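Local atomic coordinates of tylactone synthase starter module and modules 1 & 2 (Streptomyces fradiae, PDB entry 2Z5L), a protein that probably catalyses the stereospecific NADPH-dependent reduction of a beta-keto group on the growing polyketide chain, as the first ketoreductase of the tylosin polyketide synthase. Residues 50-64 / 70-84. Numbering follows the deposited sequence.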
ATOM      1  N   CYS A  50     -26.654 -12.012   5.043  1.00 50.86           N
ATOM      2  CA  CYS A  50     -25.715 -10.909   4.972  1.00 47.89           C
ATOM      3  C   CYS A  50     -26.074  -9.798   5.933  1.00 44.53           C
ATOM      4  O   CYS A  50     -27.244  -9.595   6.279  1.00 44.46           O
ATOM      5  CB  CYS A  50     -25.684 -10.311   3.571  1.00 48.51           C
ATOM      6  SG  CYS A  50     -25.294 -11.446   2.259  1.00 57.38           S
ATOM      7  N   LEU A  51     -25.046  -9.070   6.341  1.00 40.78           N
ATOM      8  CA  LEU A  51     -25.200  -7.931   7.228  1.00 38.28           C
ATOM      9  C   LEU A  51     -24.529  -6.755   6.530  1.00 36.88           C
ATOM     10  O   LEU A  51     -23.310  -6.727   6.402  1.00 37.50           O
ATOM     11  CB  LEU A  51     -24.508  -8.197   8.561  1.00 33.73           C
ATOM     12  CG  LEU A  51     -24.666  -7.136   9.659  1.00 31.71           C
ATOM     13  CD1 LEU A  51     -26.080  -7.154  10.217  1.00 29.45           C
ATOM     14  CD2 LEU A  51     -23.673  -7.433  10.790  1.00 30.90           C
ATOM     15  N   LEU A  52     -25.324  -5.802   6.053  1.00 37.22           N
ATOM     16  CA  LEU A  52     -24.760  -4.630   5.396  1.00 37.00           C
ATOM     17  C   LEU A  52     -24.438  -3.590   6.453  1.00 36.10           C
ATOM     18  O   LEU A  52     -25.346  -3.084   7.107  1.00 35.84           O
ATOM     19  CB  LEU A  52     -25.746  -4.020   4.411  1.00 38.40           C
ATOM     20  CG  LEU A  52     -26.346  -4.948   3.365  1.00 39.99           C
ATOM     21  CD1 LEU A  52     -27.284  -4.143   2.493  1.00 40.37           C
ATOM     22  CD2 LEU A  52     -25.249  -5.600   2.532  1.00 37.51           C
ATOM     23  N   VAL A  53     -23.149  -3.283   6.611  1.00 36.02           N
ATOM     24  CA  VAL A  53     -22.677  -2.286   7.574  1.00 34.76           C
ATOM     25  C   VAL A  53     -22.380  -1.010   6.801  1.00 37.07           C
ATOM     26  O   VAL A  53     -21.613  -1.025   5.842  1.00 36.27           O
ATOM     27  CB  VAL A  53     -21.376  -2.731   8.266  1.00 34.44           C
ATOM     28  CG1 VAL A  53     -20.990  -1.722   9.333  1.00 34.13           C
ATOM     29  CG2 VAL A  53     -21.553  -4.122   8.874  1.00 35.63           C
ATOM     30  N   ALA A  54     -22.979   0.098   7.219  1.00 38.09           N
ATOM     31  CA  ALA A  54     -22.760   1.359   6.526  1.00 39.13           C
ATOM     32  C   ALA A  54     -22.798   2.566   7.457  1.00 41.12           C
ATOM     33  O   ALA A  54     -23.416   2.512   8.523  1.00 41.00           O
ATOM     34  CB  ALA A  54     -23.808   1.523   5.442  1.00 40.36           C
ATOM     35  N   PRO A  55     -22.142   3.675   7.058  1.00 42.30           N
ATOM     36  CA  PRO A  55     -22.105   4.907   7.855  1.00 43.47           C
ATOM     37  C   PRO A  55     -23.510   5.478   7.978  1.00 45.10           C
ATOM     38  O   PRO A  55     -24.366   5.200   7.154  1.00 42.81           O
ATOM     39  CB  PRO A  55     -21.202   5.828   7.043  1.00 43.74           C
ATOM     40  CG  PRO A  55     -20.341   4.896   6.287  1.00 44.35           C
ATOM     41  CD  PRO A  55     -21.293   3.809   5.867  1.00 43.89           C
ATOM     42  N   PRO A  56     -23.751   6.308   9.002  1.00 48.17           N
ATOM     43  CA  PRO A  56     -25.054   6.930   9.250  1.00 51.67           C
ATOM     44  C   PRO A  56     -25.699   7.491   7.986  1.00 55.37           C
ATOM     45  O   PRO A  56     -25.267   8.517   7.459  1.00 55.77           O
ATOM     46  CB  PRO A  56     -24.722   8.014  10.266  1.00 49.87           C
ATOM     47  CG  PRO A  56     -23.590   7.408  11.030  1.00 49.44           C
ATOM     48  CD  PRO A  56     -22.739   6.843   9.932  1.00 48.67           C
ATOM     49  N   THR A  57     -26.739   6.807   7.516  1.00 60.87           N
ATOM     50  CA  THR A  57     -27.471   7.210   6.318  1.00 65.45           C
ATOM     51  C   THR A  57     -26.533   7.543   5.160  1.00 67.81           C
ATOM     52  O   THR A  57     -26.591   8.635   4.585  1.00 67.93           O
ATOM     53  CB  THR A  57     -28.372   8.438   6.603  1.00 66.45           C
ATOM     54  OG1 THR A  57     -27.567   9.537   7.056  1.00 67.34           O
ATOM     55  CG2 THR A  57     -29.409   8.100   7.660  1.00 66.53           C
ATOM     56  N   THR A  58     -25.667   6.595   4.821  1.00 69.65           N
ATOM     57  CA  THR A  58     -24.720   6.793   3.733  1.00 72.55           C
ATOM     58  C   THR A  58     -25.447   7.044   2.413  1.00 73.25           C
ATOM     59  O   THR A  58     -25.024   7.878   1.607  1.00 73.79           O
ATOM     60  CB  THR A  58     -23.799   5.571   3.552  1.00 73.70           C
ATOM     61  OG1 THR A  58     -22.957   5.777   2.406  1.00 75.59           O
ATOM     62  CG2 THR A  58     -24.624   4.307   3.353  1.00 73.40           C
ATOM     63  N   ASP A  59     -26.538   6.317   2.200  1.00 73.46           N
ATOM     64  CA  ASP A  59     -27.332   6.453   0.982  1.00 73.48           C
ATOM     65  C   ASP A  59     -28.457   5.424   0.936  1.00 72.57           C
ATOM     66  O   ASP A  59     -28.214   4.233   0.739  1.00 72.91           O
ATOM     67  CB  ASP A  59     -26.442   6.290  -0.252  1.00 75.28           C
ATOM     68  CG  ASP A  59     -27.223   6.370  -1.545  1.00 76.80           C
ATOM     69  OD1 ASP A  59     -28.011   7.329  -1.703  1.00 78.20           O
ATOM     70  OD2 ASP A  59     -27.046   5.479  -2.403  1.00 77.71           O
ATOM     71  N   GLY A  60     -29.687   5.894   1.112  1.00 70.97           N
ATOM     72  CA  GLY A  60     -30.829   4.999   1.089  1.00 68.56           C
ATOM     73  C   GLY A  60     -30.855   4.097  -0.127  1.00 67.16           C
ATOM     74  O   GLY A  60     -31.201   2.920  -0.027  1.00 65.81           O
ATOM     75  N   GLU A  61     -30.488   4.647  -1.281  1.00 66.86           N
ATOM     76  CA  GLU A  61     -30.475   3.887  -2.529  1.00 66.21           C
ATOM     77  C   GLU A  61     -29.574   2.663  -2.483  1.00 64.07           C
ATOM     78  O   GLU A  61     -30.043   1.534  -2.612  1.00 63.27           O
ATOM     79  CB  GLU A  61     -30.033   4.786  -3.688  1.00 68.45           C
ATOM     80  CG  GLU A  61     -31.180   5.301  -4.549  1.00 71.44           C
ATOM     81  CD  GLU A  61     -32.286   5.934  -3.724  1.00 73.00           C
ATOM     82  OE1 GLU A  61     -32.003   6.923  -3.009  1.00 73.10           O
ATOM     83  OE2 GLU A  61     -33.434   5.435  -3.792  1.00 74.66           O
ATOM     84  N   LEU A  62     -28.278   2.903  -2.310  1.00 62.63           N
ATOM     85  CA  LEU A  62     -27.287   1.832  -2.265  1.00 60.28           C
ATOM     86  C   LEU A  62     -27.747   0.674  -1.371  1.00 58.95           C
ATOM     87  O   LEU A  62     -27.822  -0.469  -1.818  1.00 58.82           O
ATOM     88  CB  LEU A  62     -25.945   2.386  -1.764  1.00 59.86           C
ATOM     89  CG  LEU A  62     -24.650   1.722  -2.242  1.00 58.92           C
ATOM     90  CD1 LEU A  62     -24.730   0.226  -2.004  1.00 59.15           C
ATOM     91  CD2 LEU A  62     -24.423   2.016  -3.714  1.00 58.62           C
ATOM     92  N   LEU A  63     -28.052   0.970  -0.113  1.00 57.90           N
ATOM     93  CA  LEU A  63     -28.496  -0.064   0.813  1.00 57.50           C
ATOM     94  C   LEU A  63     -29.706  -0.817   0.282  1.00 57.91           C
ATOM     95  O   LEU A  63     -29.783  -2.043   0.397  1.00 57.60           O
ATOM     96  CB  LEU A  63     -28.820   0.546   2.177  1.00 56.48           C
ATOM     97  CG  LEU A  63     -27.579   0.816   3.035  1.00 55.47           C
ATOM     98  CD1 LEU A  63     -27.935   1.690   4.203  1.00 54.43           C
ATOM     99  CD2 LEU A  63     -26.983  -0.506   3.492  1.00 53.50           C
ATOM    100  N   ASP A  64     -30.653  -0.081  -0.292  1.00 58.46           N
ATOM    101  CA  ASP A  64     -31.859  -0.675  -0.859  1.00 59.15           C
ATOM    102  C   ASP A  64     -31.502  -1.470  -2.115  1.00 58.35           C
ATOM    103  O   ASP A  64     -32.092  -2.517  -2.392  1.00 58.18           O
ATOM    104  CB  ASP A  64     -32.886   0.419  -1.197  1.00 60.64           C
ATOM    105  CG  ASP A  64     -33.811   0.738  -0.031  1.00 63.34           C
ATOM    106  OD1 ASP A  64     -33.349   1.318   0.981  1.00 64.78           O
ATOM    107  OD2 ASP A  64     -35.015   0.395  -0.123  1.00 63.91           O
ATOM    108  N   LEU A  70     -28.681  -8.969  -3.378  1.00 62.29           N
ATOM    109  CA  LEU A  70     -28.244 -10.047  -2.496  1.00 63.19           C
ATOM    110  C   LEU A  70     -29.354 -11.058  -2.193  1.00 65.06           C
ATOM    111  O   LEU A  70     -29.135 -12.271  -2.253  1.00 64.13           O
ATOM    112  CB  LEU A  70     -27.697  -9.469  -1.183  1.00 61.11           C
ATOM    113  CG  LEU A  70     -26.401  -8.661  -1.276  1.00 59.49           C
ATOM    114  CD1 LEU A  70     -26.067  -8.047   0.077  1.00 57.23           C
ATOM    115  CD2 LEU A  70     -25.276  -9.565  -1.745  1.00 56.49           C
ATOM    116  N   SER A  71     -30.542 -10.557  -1.862  1.00 67.37           N
ATOM    117  CA  SER A  71     -31.681 -11.418  -1.552  1.00 69.73           C
ATOM    118  C   SER A  71     -32.036 -12.297  -2.746  1.00 70.95           C
ATOM    119  O   SER A  71     -32.363 -13.474  -2.584  1.00 70.95           O
ATOM    120  CB  SER A  71     -32.900 -10.578  -1.158  1.00 70.20           C
ATOM    121  OG  SER A  71     -32.706  -9.951   0.097  1.00 71.93           O
ATOM    122  N   GLU A  72     -31.975 -11.726  -3.942  1.00 72.19           N
ATOM    123  CA  GLU A  72     -32.282 -12.493  -5.137  1.00 74.18           C
ATOM    124  C   GLU A  72     -31.229 -13.571  -5.350  1.00 74.54           C
ATOM    125  O   GLU A  72     -31.159 -14.172  -6.421  1.00 76.06           O
ATOM    126  CB  GLU A  72     -32.332 -11.586  -6.363  1.00 75.27           C
ATOM    127  CG  GLU A  72     -33.425 -10.536  -6.318  1.00 77.97           C
ATOM    128  CD  GLU A  72     -33.519  -9.761  -7.615  1.00 79.16           C
ATOM    129  OE1 GLU A  72     -32.498  -9.173  -8.034  1.00 79.79           O
ATOM    130  OE2 GLU A  72     -34.615  -9.743  -8.217  1.00 80.29           O
ATOM    131  N   ARG A  73     -30.408 -13.812  -4.333  1.00 73.48           N
ATOM    132  CA  ARG A  73     -29.360 -14.824  -4.418  1.00 73.18           C
ATOM    133  C   ARG A  73     -29.399 -15.751  -3.220  1.00 72.92           C
ATOM    134  O   ARG A  73     -28.437 -16.471  -2.941  1.00 73.22           O
ATOM    135  CB  ARG A  73     -27.990 -14.159  -4.514  1.00 72.54           C
ATOM    136  CG  ARG A  73     -27.771 -13.450  -5.826  1.00 72.44           C
ATOM    137  CD  ARG A  73     -26.457 -12.714  -5.830  1.00 72.75           C
ATOM    138  NE  ARG A  73     -26.062 -12.370  -7.188  1.00 72.65           N
ATOM    139  CZ  ARG A  73     -25.608 -13.249  -8.074  1.00 72.87           C
ATOM    140  NH1 ARG A  73     -25.488 -14.528  -7.740  1.00 72.53           N
ATOM    141  NH2 ARG A  73     -25.284 -12.850  -9.296  1.00 73.31           N
ATOM    142  N   GLY A  74     -30.528 -15.730  -2.522  1.00 72.83           N
ATOM    143  CA  GLY A  74     -30.696 -16.569  -1.353  1.00 72.41           C
ATOM    144  C   GLY A  74     -29.993 -15.973  -0.153  1.00 71.58           C
ATOM    145  O   GLY A  74     -29.359 -16.679   0.631  1.00 72.09           O
ATOM    146  N   ALA A  75     -30.098 -14.658  -0.009  1.00 69.40           N
ATOM    147  CA  ALA A  75     -29.465 -13.992   1.114  1.00 66.58           C
ATOM    148  C   ALA A  75     -30.495 -13.302   1.984  1.00 64.32           C
ATOM    149  O   ALA A  75     -31.449 -12.708   1.487  1.00 64.52           O
ATOM    150  CB  ALA A  75     -28.440 -12.991   0.617  1.00 66.41           C
ATOM    151  N   SER A  76     -30.306 -13.411   3.292  1.00 61.68           N
ATOM    152  CA  SER A  76     -31.194 -12.776   4.255  1.00 58.30           C
ATOM    153  C   SER A  76     -30.451 -11.539   4.748  1.00 55.87           C
ATOM    154  O   SER A  76     -29.567 -11.631   5.601  1.00 53.96           O
ATOM    155  CB  SER A  76     -31.476 -13.734   5.410  1.00 57.71           C
ATOM    156  OG  SER A  76     -32.516 -13.236   6.231  1.00 59.58           O
ATOM    157  N   VAL A  77     -30.814 -10.382   4.200  1.00 53.96           N
ATOM    158  CA  VAL A  77     -30.157  -9.124   4.542  1.00 52.72           C
ATOM    159  C   VAL A  77     -30.655  -8.413   5.809  1.00 51.14           C
ATOM    160  O   VAL A  77     -31.852  -8.389   6.103  1.00 50.92           O
ATOM    161  CB  VAL A  77     -30.241  -8.128   3.359  1.00 53.67           C
ATOM    162  CG1 VAL A  77     -29.280  -6.975   3.582  1.00 54.66           C
ATOM    163  CG2 VAL A  77     -29.936  -8.845   2.054  1.00 53.10           C
ATOM    164  N   ALA A  78     -29.712  -7.839   6.550  1.00 49.22           N
ATOM    165  CA  ALA A  78     -30.000  -7.106   7.781  1.00 46.96           C
ATOM    166  C   ALA A  78     -28.965  -5.992   7.907  1.00 45.45           C
ATOM    167  O   ALA A  78     -27.808  -6.249   8.216  1.00 44.56           O
ATOM    168  CB  ALA A  78     -29.908  -8.033   8.972  1.00 46.05           C
ATOM    169  N   ARG A  79     -29.386  -4.752   7.677  1.00 44.23           N
ATOM    170  CA  ARG A  79     -28.473  -3.623   7.731  1.00 41.41           C
ATOM    171  C   ARG A  79     -28.070  -3.136   9.129  1.00 41.06           C
ATOM    172  O   ARG A  79     -28.834  -3.232  10.081  1.00 41.71           O
ATOM    173  CB  ARG A  79     -29.066  -2.465   6.927  1.00 42.54           C
ATOM    174  CG  ARG A  79     -30.415  -1.993   7.410  1.00 39.81           C
ATOM    175  CD  ARG A  79     -30.995  -0.930   6.472  1.00 39.43           C
ATOM    176  NE  ARG A  79     -31.574  -1.516   5.268  1.00 39.19           N
ATOM    177  CZ  ARG A  79     -32.149  -0.819   4.291  1.00 41.34           C
ATOM    178  NH1 ARG A  79     -32.217   0.504   4.372  1.00 38.21           N
ATOM    179  NH2 ARG A  79     -32.663  -1.449   3.239  1.00 39.93           N
ATOM    180  N   LEU A  80     -26.847  -2.628   9.245  1.00 38.69           N
ATOM    181  CA  LEU A  80     -26.344  -2.098  10.510  1.00 36.19           C
ATOM    182  C   LEU A  80     -25.692  -0.733  10.257  1.00 35.38           C
ATOM    183  O   LEU A  80     -25.118  -0.489   9.196  1.00 33.66           O
ATOM    184  CB  LEU A  80     -25.304  -3.044  11.121  1.00 34.36           C
ATOM    185  CG  LEU A  80     -24.938  -2.796  12.588  1.00 33.19           C
ATOM    186  CD1 LEU A  80     -26.073  -3.270  13.497  1.00 33.38           C
ATOM    187  CD2 LEU A  80     -23.674  -3.534  12.937  1.00 31.13           C
ATOM    188  N   GLU A  81     -25.761   0.149  11.245  1.00 34.31           N
ATOM    189  CA  GLU A  81     -25.169   1.468  11.106  1.00 33.86           C
ATOM    190  C   GLU A  81     -23.980   1.679  12.042  1.00 33.19           C
ATOM    191  O   GLU A  81     -24.113   1.579  13.263  1.00 33.67           O
ATOM    192  CB  GLU A  81     -26.226   2.540  11.373  1.00 35.57           C
ATOM    193  CG  GLU A  81     -25.913   3.862  10.729  1.00 36.88           C
ATOM    194  CD  GLU A  81     -27.072   4.846  10.792  1.00 38.15           C
ATOM    195  OE1 GLU A  81     -27.343   5.383  11.883  1.00 37.74           O
ATOM    196  OE2 GLU A  81     -27.706   5.072   9.742  1.00 39.91           O
ATOM    197  N   VAL A  82     -22.819   1.959  11.460  1.00 31.22           N
ATOM    198  CA  VAL A  82     -21.622   2.223  12.245  1.00 30.62           C
ATOM    199  C   VAL A  82     -20.996   3.520  11.782  1.00 31.92           C
ATOM    200  O   VAL A  82     -20.508   3.629  10.663  1.00 30.37           O
ATOM    201  CB  VAL A  82     -20.556   1.117  12.112  1.00 30.19           C
ATOM    202  CG1 VAL A  82     -19.267   1.562  12.806  1.00 28.71           C
ATOM    203  CG2 VAL A  82     -21.061  -0.161  12.744  1.00 25.87           C
ATOM    204  N   PRO A  83     -20.992   4.524  12.654  1.00 33.01           N
ATOM    205  CA  PRO A  83     -20.419   5.823  12.313  1.00 33.79           C
ATOM    206  C   PRO A  83     -18.899   5.805  12.125  1.00 33.76           C
ATOM    207  O   PRO A  83     -18.174   5.044  12.784  1.00 34.68           O
ATOM    208  CB  PRO A  83     -20.857   6.702  13.478  1.00 33.46           C
ATOM    209  CG  PRO A  83     -20.836   5.740  14.638  1.00 35.10           C
ATOM    210  CD  PRO A  83     -21.448   4.484  14.055  1.00 35.33           C
ATOM    211  N   ILE A  84     -18.435   6.630  11.193  1.00 33.06           N
ATOM    212  CA  ILE A  84     -17.012   6.772  10.922  1.00 32.73           C
ATOM    213  C   ILE A  84     -16.451   7.342  12.227  1.00 32.86           C
ATOM    214  O   ILE A  84     -17.141   8.085  12.923  1.00 31.07           O
ATOM    215  CB  ILE A  84     -16.814   7.731   9.742  1.00 33.07           C
ATOM    216  CG1 ILE A  84     -17.558   7.162   8.537  1.00 33.51           C
ATOM    217  CG2 ILE A  84     -15.339   7.900   9.417  1.00 28.95           C
ATOM    218  CD1 ILE A  84     -17.708   8.131   7.390  1.00 37.47           C
TER
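Leu80 and Leu52 make the shortest backbone bond of a parallel pairing between strand 50-54 and residues 76-82, with Leu80 N 2.7 Å from Leu52 O. Ala54 lies between two further rungs: its N gives to Leu80 O at 3.0 Å, and its O accepts from Val82 N, above the carbonyl plane. The ladder weakens toward Cys50, whose N and O bond weakly to Ser76 O and Ala78 N.

Apolar side chains meet on both faces. On the face of helix 60-71, Val77 CG1 touches Leu52 CG at 3.6 Å, while Leu52 and Leu70 run antiparallel side by side, CD2 against CD1. Cys50 SG reaches Ala75 CB at 3.9 Å. On the opposite face, Val53 CG1 meets Val82 CG2, and Val82 touches Leu94 of helix 88-99. Beyond the strand, the Pro56 and Pro83 side chains are nearly perpendicular, with Pro56 CG 3.7 Å from Pro83 CB.

Two charged side chains reach back to segment 50-64. With CG anti to the backbone N (chi1 -156°), Glu81 runs against Pro56 CA and brings OE2 to Thr57 N, which meets it at 3.0 Å from above the carboxylate plane. Arg79, bent at chi3 (79°), lays one guanidinium face over Leu63 CB and presents an edge to Asp64 OD1, a long salt bridge of 3.6 Å to NH2 with the planes 86° apart.

This right-handed beta-alpha-beta crossover, at the edge of the Rossmann-like structural subdomain expected of polyketide ketoreductases, probably rests mainly on backbone bonds and aliphatic packing; the long ion pair may add little, whereas Glu81 ties down the turn into the helix.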